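Local coordinates for protein L-Ribose isomerase (Acinetobacter, PDB 4Q0P) that probably catalyses the reversible aldose-ketose isomerisation of L-ribose and L-ribulose, using a divalent metal ion held inside a cupin-type beta-barrel, at residues 101-106 against 212-217; 122-127 against 191-196. One frame throughout, in Å; residues are numbered along the deposited sequence.

Contact 1: residues 101-106 against 212-217; sequences LCDKLM and VVREVS. With 0MK (beta-L-ribopyranose), chain C.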
ATOM      1  N   LEU A 101       2.877 -25.359   6.258  1.00 24.21           N
ATOM      2  CA  LEU A 101       2.703 -23.908   6.215  1.00 23.71           C
ATOM      3  C   LEU A 101       1.545 -23.497   5.318  1.00 23.92           C
ATOM      4  O   LEU A 101       1.537 -23.801   4.126  1.00 24.42           O
ATOM      5  CB  LEU A 101       3.988 -23.251   5.713  1.00 23.37           C
ATOM      6  CG  LEU A 101       5.220 -23.468   6.593  1.00 22.11           C
ATOM      7  CD1 LEU A 101       6.484 -23.076   5.828  1.00 27.19           C
ATOM      8  CD2 LEU A 101       5.075 -22.664   7.873  1.00 20.67           C
ATOM      9  N   CYS A 102       0.570 -22.799   5.888  1.00 22.98           N
ATOM     10  CA  CYS A 102      -0.582 -22.351   5.116  1.00 22.60           C
ATOM     11  C   CYS A 102      -0.741 -20.836   5.264  1.00 22.69           C
ATOM     12  O   CYS A 102      -0.906 -20.321   6.375  1.00 21.53           O
ATOM     13  CB  CYS A 102      -1.842 -23.080   5.589  1.00 22.16           C
ATOM     14  SG  CYS A 102      -3.360 -22.626   4.716  1.00 26.62           S
ATOM     15  N   ASP A 103      -0.670 -20.130   4.136  1.00 21.52           N
ATOM     16  CA  ASP A 103      -0.788 -18.673   4.112  1.00 20.60           C
ATOM     17  C   ASP A 103      -2.024 -18.345   3.296  1.00 20.76           C
ATOM     18  O   ASP A 103      -2.172 -18.827   2.179  1.00 22.35           O
ATOM     19  CB  ASP A 103       0.446 -18.054   3.432  1.00 21.93           C
ATOM     20  CG  ASP A 103       0.598 -16.563   3.714  1.00 22.55           C
ATOM     21  OD1 ASP A 103      -0.411 -15.828   3.686  1.00 19.06           O
ATOM     22  OD2 ASP A 103       1.747 -16.120   3.951  1.00 21.23           O
ATOM     23  N   LYS A 104      -2.914 -17.528   3.845  1.00 19.62           N
ATOM     24  CA  LYS A 104      -4.124 -17.169   3.123  1.00 20.84           C
ATOM     25  C   LYS A 104      -4.618 -15.804   3.542  1.00 21.50           C
ATOM     26  O   LYS A 104      -4.293 -15.313   4.629  1.00 19.55           O
ATOM     27  CB  LYS A 104      -5.230 -18.188   3.387  1.00 22.99           C
ATOM     28  CG  LYS A 104      -5.848 -18.092   4.790  1.00 26.22           C
ATOM     29  CD  LYS A 104      -5.713 -19.414   5.555  1.00 26.86           C
ATOM     30  CE  LYS A 104      -4.262 -19.719   5.903  1.00 28.33           C
ATOM     31  NZ  LYS A 104      -4.136 -20.945   6.758  1.00 29.14           N
ATOM     32  N   LEU A 105      -5.405 -15.194   2.665  1.00 20.81           N
ATOM     33  CA  LEU A 105      -5.993 -13.898   2.929  1.00 19.96           C
ATOM     34  C   LEU A 105      -7.473 -14.205   3.119  1.00 21.60           C
ATOM     35  O   LEU A 105      -8.054 -14.923   2.311  1.00 21.90           O
ATOM     36  CB  LEU A 105      -5.814 -12.971   1.722  1.00 19.41           C
ATOM     37  CG  LEU A 105      -6.102 -11.508   2.061  1.00 19.86           C
ATOM     38  CD1 LEU A 105      -4.991 -11.022   3.014  1.00 19.00           C
ATOM     39  CD2 LEU A 105      -6.145 -10.644   0.795  1.00 17.59           C
ATOM     40  N   MET A 106      -8.078 -13.684   4.181  1.00 19.85           N
ATOM     41  CA  MET A 106      -9.493 -13.940   4.436  1.00 21.57           C
ATOM     42  C   MET A 106     -10.252 -12.623   4.447  1.00 20.49           C
ATOM     43  O   MET A 106      -9.799 -11.642   5.033  1.00 20.07           O
ATOM     44  CB  MET A 106      -9.669 -14.682   5.774  1.00 21.94           C
ATOM     45  CG  MET A 106      -8.921 -16.014   5.833  1.00 25.14           C
ATOM     46  SD  MET A 106      -9.110 -16.946   7.389  1.00 27.20           S
ATOM     47  CE  MET A 106      -8.581 -15.711   8.572  1.00 25.46           C
ATOM     48  N   VAL A 212     -10.040  -7.571   6.364  1.00 21.16           N
ATOM     49  CA  VAL A 212      -9.103  -8.335   5.541  1.00 19.71           C
ATOM     50  C   VAL A 212      -7.980  -8.792   6.466  1.00 21.53           C
ATOM     51  O   VAL A 212      -7.239  -7.977   7.027  1.00 19.38           O
ATOM     52  CB  VAL A 212      -8.516  -7.501   4.371  1.00 22.48           C
ATOM     53  CG1 VAL A 212      -7.600  -8.382   3.517  1.00 23.29           C
ATOM     54  CG2 VAL A 212      -9.639  -6.944   3.504  1.00 20.97           C
ATOM     55  N   VAL A 213      -7.860 -10.105   6.624  1.00 20.82           N
ATOM     56  CA  VAL A 213      -6.857 -10.676   7.513  1.00 22.86           C
ATOM     57  C   VAL A 213      -5.944 -11.704   6.862  1.00 21.76           C
ATOM     58  O   VAL A 213      -6.390 -12.558   6.103  1.00 22.82           O
ATOM     59  CB  VAL A 213      -7.539 -11.358   8.731  1.00 23.98           C
ATOM     60  CG1 VAL A 213      -6.492 -12.013   9.635  1.00 22.54           C
ATOM     61  CG2 VAL A 213      -8.335 -10.332   9.516  1.00 26.80           C
ATOM     62  N   ARG A 214      -4.658 -11.615   7.166  1.00 21.43           N
ATOM     63  CA  ARG A 214      -3.713 -12.577   6.646  1.00 22.44           C
ATOM     64  C   ARG A 214      -3.519 -13.650   7.712  1.00 22.96           C
ATOM     65  O   ARG A 214      -3.155 -13.355   8.851  1.00 22.24           O
ATOM     66  CB  ARG A 214      -2.358 -11.930   6.344  1.00 25.08           C
ATOM     67  CG  ARG A 214      -1.327 -12.958   5.865  1.00 31.44           C
ATOM     68  CD  ARG A 214       0.082 -12.389   5.757  1.00 32.69           C
ATOM     69  NE  ARG A 214       0.212 -11.361   4.727  1.00 33.88           N
ATOM     70  CZ  ARG A 214       0.821 -11.538   3.555  1.00 29.65           C
ATOM     71  NH1 ARG A 214       0.892 -10.539   2.687  1.00 29.38           N
ATOM     72  NH2 ARG A 214       1.356 -12.712   3.252  1.00 31.58           N
ATOM     73  N   GLU A 215      -3.770 -14.898   7.353  1.00 23.47           N
ATOM     74  CA  GLU A 215      -3.577 -15.970   8.304  1.00 22.94           C
ATOM     75  C   GLU A 215      -2.371 -16.805   7.925  1.00 23.02           C
ATOM     76  O   GLU A 215      -2.214 -17.213   6.772  1.00 20.30           O
ATOM     77  CB  GLU A 215      -4.798 -16.881   8.373  1.00 23.24           C
ATOM     78  CG  GLU A 215      -4.563 -18.104   9.260  1.00 25.70           C
ATOM     79  CD  GLU A 215      -5.753 -19.028   9.301  1.00 28.30           C
ATOM     80  OE1 GLU A 215      -6.816 -18.596   9.793  1.00 31.73           O
ATOM     81  OE2 GLU A 215      -5.630 -20.184   8.839  1.00 27.55           O
ATOM     82  N   VAL A 216      -1.507 -17.030   8.906  1.00 22.17           N
ATOM     83  CA  VAL A 216      -0.327 -17.853   8.722  1.00 22.62           C
ATOM     84  C   VAL A 216      -0.521 -18.963   9.750  1.00 23.14           C
ATOM     85  O   VAL A 216      -0.521 -18.713  10.961  1.00 22.68           O
ATOM     86  CB  VAL A 216       0.978 -17.065   8.999  1.00 21.91           C
ATOM     87  CG1 VAL A 216       2.148 -18.009   9.036  1.00 21.98           C
ATOM     88  CG2 VAL A 216       1.207 -16.015   7.893  1.00 23.11           C
ATOM     89  N   SER A 217      -0.722 -20.182   9.262  1.00 23.88           N
ATOM     90  CA  SER A 217      -0.957 -21.316  10.145  1.00 23.54           C
ATOM     91  C   SER A 217      -0.239 -22.554   9.639  1.00 24.35           C
ATOM     92  O   SER A 217       0.427 -22.522   8.606  1.00 23.91           O
ATOM     93  CB  SER A 217      -2.456 -21.615  10.208  1.00 22.34           C
ATOM     94  OG  SER A 217      -2.879 -22.248   9.013  1.00 22.85           O
TER
HETATM   95  C1  0MK C 502      -9.200 -20.546   9.551  1.00 51.45           C
HETATM   96  C2  0MK C 502      -8.519 -20.877   8.226  1.00 51.61           C
HETATM   97  C3  0MK C 502      -9.532 -21.423   7.211  1.00 52.42           C
HETATM   98  C4  0MK C 502     -10.426 -22.530   7.801  1.00 52.17           C
HETATM   99  C5  0MK C 502     -10.982 -22.144   9.177  1.00 51.67           C
HETATM  100  O1  0MK C 502     -10.137 -19.501   9.350  1.00 49.76           O
HETATM  101  O2  0MK C 502      -7.482 -21.824   8.442  1.00 50.28           O
HETATM  102  O3  0MK C 502      -8.834 -21.930   6.082  1.00 55.21           O
HETATM  103  O4  0MK C 502      -9.702 -23.747   7.894  1.00 53.66           O
HETATM  104  O5  0MK C 502      -9.914 -21.702  10.041  1.00 49.04           O
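Glu215 sets its CG anti to the backbone N (chi1 174°) and runs extended beyond it, carrying its carboxylate to the bound beta-L-ribopyranose. Lys104 starts differently, with CG between its own N and carbonyl carbon (chi1 73°), and bends at chi2 and chi3, which lays its aliphatic arm across Glu215. The O2 hydroxyl of the sugar donates to Glu215 OE2 at 2.5 Å. Lys104 NZ is modelled 2.7 Å from Glu215 OE2 as a salt bridge, with a weak hydrogen bond to Ser217 OG, but NZ is too close to another atom, so both contacts are less certain. Two residues further along the same face, Met106 turns its thioether toward the same carboxylate: CE lies 3.6 Å from Glu215 OE1, while SD is 3.4 Å from O1 of the sugar. Beneath these groups the two strands pair as antiparallel neighbours in the wall of a cupin-type barrel. Cys102 with Ser217, Lys104 with Glu215 and Met106 with Val213 are hydrogen-bonded pairs, each held by two N-H...O bonds, and their side chains share the face that carries the sugar site. Asp103, Leu105, Arg214 and Val216 lie on the reverse face, where a second subunit packs. There Asp103 OD2 meets the edge of the Arg214 guanidinium in a long salt bridge, 3.5 Å to NH2, with the two planes 77° apart. Both groups have stronger partners: Tyr38 binds Asp103 OD1, and Glu127 of the second subunit pairs with Arg214. Leu105 CD1 packs on Val212 CG1 at 3.7 Å.

Contact 2: residues 122-127 against 191-196; sequences KTESYE and FVMHRK. With CO (cobalt (II) ion), chain B; 0MK (beta-L-ribopyranose), chain C.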
ATOM      1  N   LYS A 122      -4.291 -27.925  13.321  1.00 30.31           N
ATOM      2  CA  LYS A 122      -3.904 -26.582  12.905  1.00 29.65           C
ATOM      3  C   LYS A 122      -3.862 -25.469  13.942  1.00 29.03           C
ATOM      4  O   LYS A 122      -4.847 -25.200  14.639  1.00 27.08           O
ATOM      5  CB  LYS A 122      -4.789 -26.131  11.741  1.00 30.55           C
ATOM      6  CG  LYS A 122      -4.401 -24.786  11.154  1.00 30.47           C
ATOM      7  CD  LYS A 122      -5.124 -24.526   9.843  1.00 31.12           C
ATOM      8  CE  LYS A 122      -6.618 -24.402  10.056  1.00 32.84           C
ATOM      9  NZ  LYS A 122      -7.341 -24.299   8.763  1.00 35.33           N
ATOM     10  N   THR A 123      -2.698 -24.832  14.032  1.00 28.16           N
ATOM     11  CA  THR A 123      -2.477 -23.684  14.905  1.00 27.78           C
ATOM     12  C   THR A 123      -2.375 -22.501  13.930  1.00 26.72           C
ATOM     13  O   THR A 123      -1.640 -22.575  12.937  1.00 25.25           O
ATOM     14  CB  THR A 123      -1.169 -23.824  15.718  1.00 28.01           C
ATOM     15  OG1 THR A 123      -1.365 -24.775  16.776  1.00 31.09           O
ATOM     16  CG2 THR A 123      -0.768 -22.491  16.321  1.00 27.91           C
ATOM     17  N   GLU A 124      -3.122 -21.432  14.206  1.00 25.44           N
ATOM     18  CA  GLU A 124      -3.172 -20.253  13.339  1.00 23.31           C
ATOM     19  C   GLU A 124      -2.626 -18.988  13.995  1.00 24.95           C
ATOM     20  O   GLU A 124      -2.430 -18.929  15.209  1.00 24.33           O
ATOM     21  CB  GLU A 124      -4.623 -19.962  12.925  1.00 25.46           C
ATOM     22  CG  GLU A 124      -5.506 -21.186  12.749  1.00 23.96           C
ATOM     23  CD  GLU A 124      -6.991 -20.851  12.571  1.00 25.86           C
ATOM     24  OE1 GLU A 124      -7.459 -19.803  13.073  1.00 26.46           O
ATOM     25  OE2 GLU A 124      -7.698 -21.660  11.937  1.00 23.65           O
ATOM     26  N   SER A 125      -2.406 -17.967  13.171  1.00 24.55           N
ATOM     27  CA  SER A 125      -1.932 -16.671  13.636  1.00 24.06           C
ATOM     28  C   SER A 125      -2.626 -15.650  12.743  1.00 22.73           C
ATOM     29  O   SER A 125      -2.852 -15.918  11.563  1.00 20.40           O
ATOM     30  CB  SER A 125      -0.411 -16.549  13.496  1.00 23.37           C
ATOM     31  OG  SER A 125      -0.016 -16.426  12.139  1.00 26.45           O
ATOM     32  N   TYR A 126      -2.973 -14.494  13.309  1.00 21.15           N
ATOM     33  CA  TYR A 126      -3.656 -13.457  12.546  1.00 21.99           C
ATOM     34  C   TYR A 126      -2.899 -12.148  12.461  1.00 21.49           C
ATOM     35  O   TYR A 126      -2.261 -11.709  13.425  1.00 21.72           O
ATOM     36  CB  TYR A 126      -5.036 -13.141  13.144  1.00 22.87           C
ATOM     37  CG  TYR A 126      -5.851 -14.349  13.524  1.00 22.96           C
ATOM     38  CD1 TYR A 126      -6.066 -15.386  12.620  1.00 24.02           C
ATOM     39  CD2 TYR A 126      -6.395 -14.463  14.801  1.00 24.66           C
ATOM     40  CE1 TYR A 126      -6.802 -16.515  12.983  1.00 25.85           C
ATOM     41  CE2 TYR A 126      -7.132 -15.582  15.176  1.00 24.75           C
ATOM     42  CZ  TYR A 126      -7.328 -16.605  14.269  1.00 26.28           C
ATOM     43  OH  TYR A 126      -8.024 -17.725  14.655  1.00 25.29           O
ATOM     44  N   GLU A 127      -3.003 -11.530  11.292  1.00 20.04           N
ATOM     45  CA  GLU A 127      -2.407 -10.231  11.012  1.00 20.77           C
ATOM     46  C   GLU A 127      -3.494  -9.453  10.279  1.00 18.93           C
ATOM     47  O   GLU A 127      -3.820  -9.771   9.134  1.00 19.13           O
ATOM     48  CB  GLU A 127      -1.186 -10.373  10.104  1.00 21.47           C
ATOM     49  CG  GLU A 127      -0.528  -9.045   9.746  1.00 25.67           C
ATOM     50  CD  GLU A 127       0.490  -9.181   8.629  1.00 25.34           C
ATOM     51  OE1 GLU A 127       1.274 -10.145   8.664  1.00 24.68           O
ATOM     52  OE2 GLU A 127       0.510  -8.322   7.723  1.00 26.96           O
ATOM     53  N   PHE A 191      -1.315 -12.384  16.421  1.00 24.69           N
ATOM     54  CA  PHE A 191      -2.106 -13.085  17.435  1.00 25.17           C
ATOM     55  C   PHE A 191      -2.192 -14.578  17.107  1.00 23.80           C
ATOM     56  O   PHE A 191      -2.586 -14.961  16.005  1.00 23.44           O
ATOM     57  CB  PHE A 191      -3.523 -12.507  17.524  1.00 24.38           C
ATOM     58  CG  PHE A 191      -4.320 -13.044  18.682  1.00 25.50           C
ATOM     59  CD1 PHE A 191      -4.158 -12.518  19.960  1.00 25.92           C
ATOM     60  CD2 PHE A 191      -5.223 -14.088  18.500  1.00 26.33           C
ATOM     61  CE1 PHE A 191      -4.890 -13.027  21.048  1.00 26.57           C
ATOM     62  CE2 PHE A 191      -5.958 -14.605  19.572  1.00 26.46           C
ATOM     63  CZ  PHE A 191      -5.791 -14.071  20.850  1.00 27.09           C
ATOM     64  N   VAL A 192      -1.843 -15.413  18.079  1.00 22.24           N
ATOM     65  CA  VAL A 192      -1.848 -16.860  17.886  1.00 23.31           C
ATOM     66  C   VAL A 192      -3.083 -17.587  18.425  1.00 23.11           C
ATOM     67  O   VAL A 192      -3.499 -17.377  19.565  1.00 22.32           O
ATOM     68  CB  VAL A 192      -0.576 -17.488  18.536  1.00 23.16           C
ATOM     69  CG1 VAL A 192      -0.625 -19.017  18.485  1.00 21.61           C
ATOM     70  CG2 VAL A 192       0.663 -16.963  17.831  1.00 21.82           C
ATOM     71  N   MET A 193      -3.670 -18.435  17.589  1.00 24.30           N
ATOM     72  CA  MET A 193      -4.812 -19.244  18.001  1.00 24.15           C
ATOM     73  C   MET A 193      -4.304 -20.687  17.993  1.00 24.90           C
ATOM     74  O   MET A 193      -4.217 -21.324  16.935  1.00 23.33           O
ATOM     75  CB  MET A 193      -5.988 -19.086  17.029  1.00 24.64           C
ATOM     76  CG  MET A 193      -7.251 -19.867  17.437  1.00 24.18           C
ATOM     77  SD  MET A 193      -7.901 -19.425  19.100  1.00 23.99           S
ATOM     78  CE  MET A 193      -8.290 -17.705  18.881  1.00 24.02           C
ATOM     79  N   HIS A 194      -3.932 -21.189  19.170  1.00 25.09           N
ATOM     80  CA  HIS A 194      -3.426 -22.556  19.289  1.00 24.94           C
ATOM     81  C   HIS A 194      -4.470 -23.570  18.860  1.00 24.91           C
ATOM     82  O   HIS A 194      -5.671 -23.336  19.004  1.00 25.10           O
ATOM     83  CB  HIS A 194      -3.016 -22.866  20.734  1.00 25.61           C
ATOM     84  CG  HIS A 194      -1.775 -22.159  21.182  1.00 26.21           C
ATOM     85  ND1 HIS A 194      -0.547 -22.363  20.588  1.00 27.11           N
ATOM     86  CD2 HIS A 194      -1.571 -21.260  22.172  1.00 27.81           C
ATOM     87  CE1 HIS A 194       0.362 -21.620  21.195  1.00 25.68           C
ATOM     88  NE2 HIS A 194      -0.232 -20.941  22.160  1.00 28.24           N
ATOM     89  N   ARG A 195      -4.001 -24.697  18.328  1.00 25.01           N
ATOM     90  CA  ARG A 195      -4.884 -25.775  17.902  1.00 25.95           C
ATOM     91  C   ARG A 195      -5.659 -26.242  19.142  1.00 26.72           C
ATOM     92  O   ARG A 195      -5.234 -25.989  20.265  1.00 25.72           O
ATOM     93  CB  ARG A 195      -4.057 -26.933  17.333  1.00 25.26           C
ATOM     94  CG  ARG A 195      -2.988 -27.450  18.289  1.00 26.45           C
ATOM     95  CD  ARG A 195      -2.281 -28.669  17.730  1.00 28.66           C
ATOM     96  NE  ARG A 195      -1.328 -28.341  16.673  1.00 28.70           N
ATOM     97  CZ  ARG A 195      -0.100 -27.880  16.893  1.00 28.62           C
ATOM     98  NH1 ARG A 195       0.326 -27.689  18.135  1.00 26.37           N
ATOM     99  NH2 ARG A 195       0.709 -27.631  15.869  1.00 29.54           N
ATOM    100  N   LYS A 196      -6.792 -26.904  18.923  1.00 27.78           N
ATOM    101  CA  LYS A 196      -7.650 -27.415  20.000  1.00 29.88           C
ATOM    102  C   LYS A 196      -8.319 -26.331  20.849  1.00 29.63           C
ATOM    103  O   LYS A 196      -8.606 -26.528  22.030  1.00 29.10           O
ATOM    104  CB  LYS A 196      -6.877 -28.391  20.895  1.00 29.99           C
ATOM    105  CG  LYS A 196      -6.503 -29.705  20.199  1.00 30.18           C
ATOM    106  CD  LYS A 196      -5.716 -30.615  21.131  1.00 28.98           C
ATOM    107  CE  LYS A 196      -5.461 -31.995  20.516  1.00 29.94           C
ATOM    108  NZ  LYS A 196      -4.587 -31.957  19.313  1.00 29.60           N
TER
HETATM  109 CO    CO B 501      -9.709 -21.776  12.478  1.00 31.53          CO
HETATM  110  C1  0MK C 502      -9.200 -20.546   9.551  1.00 51.45           C
HETATM  111  C2  0MK C 502      -8.519 -20.877   8.226  1.00 51.61           C
HETATM  112  C3  0MK C 502      -9.532 -21.423   7.211  1.00 52.42           C
HETATM  113  C4  0MK C 502     -10.426 -22.530   7.801  1.00 52.17           C
HETATM  114  C5  0MK C 502     -10.982 -22.144   9.177  1.00 51.67           C
HETATM  115  O1  0MK C 502     -10.137 -19.501   9.350  1.00 49.76           O
HETATM  116  O2  0MK C 502      -7.482 -21.824   8.442  1.00 50.28           O
HETATM  117  O3  0MK C 502      -8.834 -21.930   6.082  1.00 55.21           O
HETATM  118  O4  0MK C 502      -9.702 -23.747   7.894  1.00 53.66           O
HETATM  119  O5  0MK C 502      -9.914 -21.702  10.041  1.00 49.04           O
HETATM  120  O   HOH W   1      -6.327 -23.173  15.950  1.00 26.28           O
HETATM  121  O   HOH W   2       0.049 -24.616  19.058  1.00 22.63           O
HETATM  122  O   HOH W   3     -10.042 -19.625  12.169  1.00 23.54           O
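Glu124, paired with Met193 by two backbone hydrogen bonds, coordinates the cobalt ion through OE2 at 2.1 Å. His117, His119 and His199 also bind the metal, joined by O5 of the ribopyranose at 2.5 Å and by a water. That water donates to Glu124 OE1, bridging carboxylate and metal. Lys122 NZ reaches the sugar from the loop before the strand, donating to O4 at 2.6 Å and, in a very short bond, to O2. In the second shell, Tyr126 OH gives its proton to Glu124 OE1 at 2.7 Å, nearly along the C-O axis, so OE1 is gripped from both tyrosine and water and the carboxylate is restrained in its rotation. The tyrosine is positioned in turn from the neighbouring strand: Met193 CB lies 3.4 Å from Tyr126 OH, and Phe191 runs side by side with Tyr126, the edge of its ring turned to the tyrosine, Phe191 CD2 to Tyr126 CD2 3.9 Å. Where strand 191-193 ends, just before 124-130 begins, Arg195 N donates to Thr123 OG1 at 3.1 Å. The Arg195 chain (chi1 55°, bent at chi3) curls round this hydroxyl and brings one guanidinium face under it, with Thr123 OG1 3.4 Å above the plane over its centre; Arg195 NE bonds to Arg121 O. A water links Thr123 OG1 with His194 ND1. Strand 191-193 is one of two edge strands of its antiparallel sheet within this chain, beside 124-130; Phe191 packs on strand 180-185 of the opposing sheet, Met193 on 132-137 and Tyr126 on both, as expected inside a cupin barrel.

How the contacts relate
After the N-terminal helix 19-35 and strands 50-52 and 73-82, the chain enters contact 1 at 101-106, passes through strand 113-118 and reaches contact 2 at 122-127. Strands 132-137 and 180-185 of the second sheet follow before 191-196 closes contact 2 over 63 intervening residues. Strand 199-202 then leads to 212-217, which closes contact 1 over 105, so contact 2 lies wholly within the wider loop and the two do not cross. Strands 211-217 and 124-130 are neighbours, which merges both contacts into one sheet; Ser125 OG and Val216 O, 2.6 Å apart, probably hydrogen-bond there. Both contacts also hydrogen-bond the bound sugar, contact 1 from 212-217 and contact 2 from 122-127.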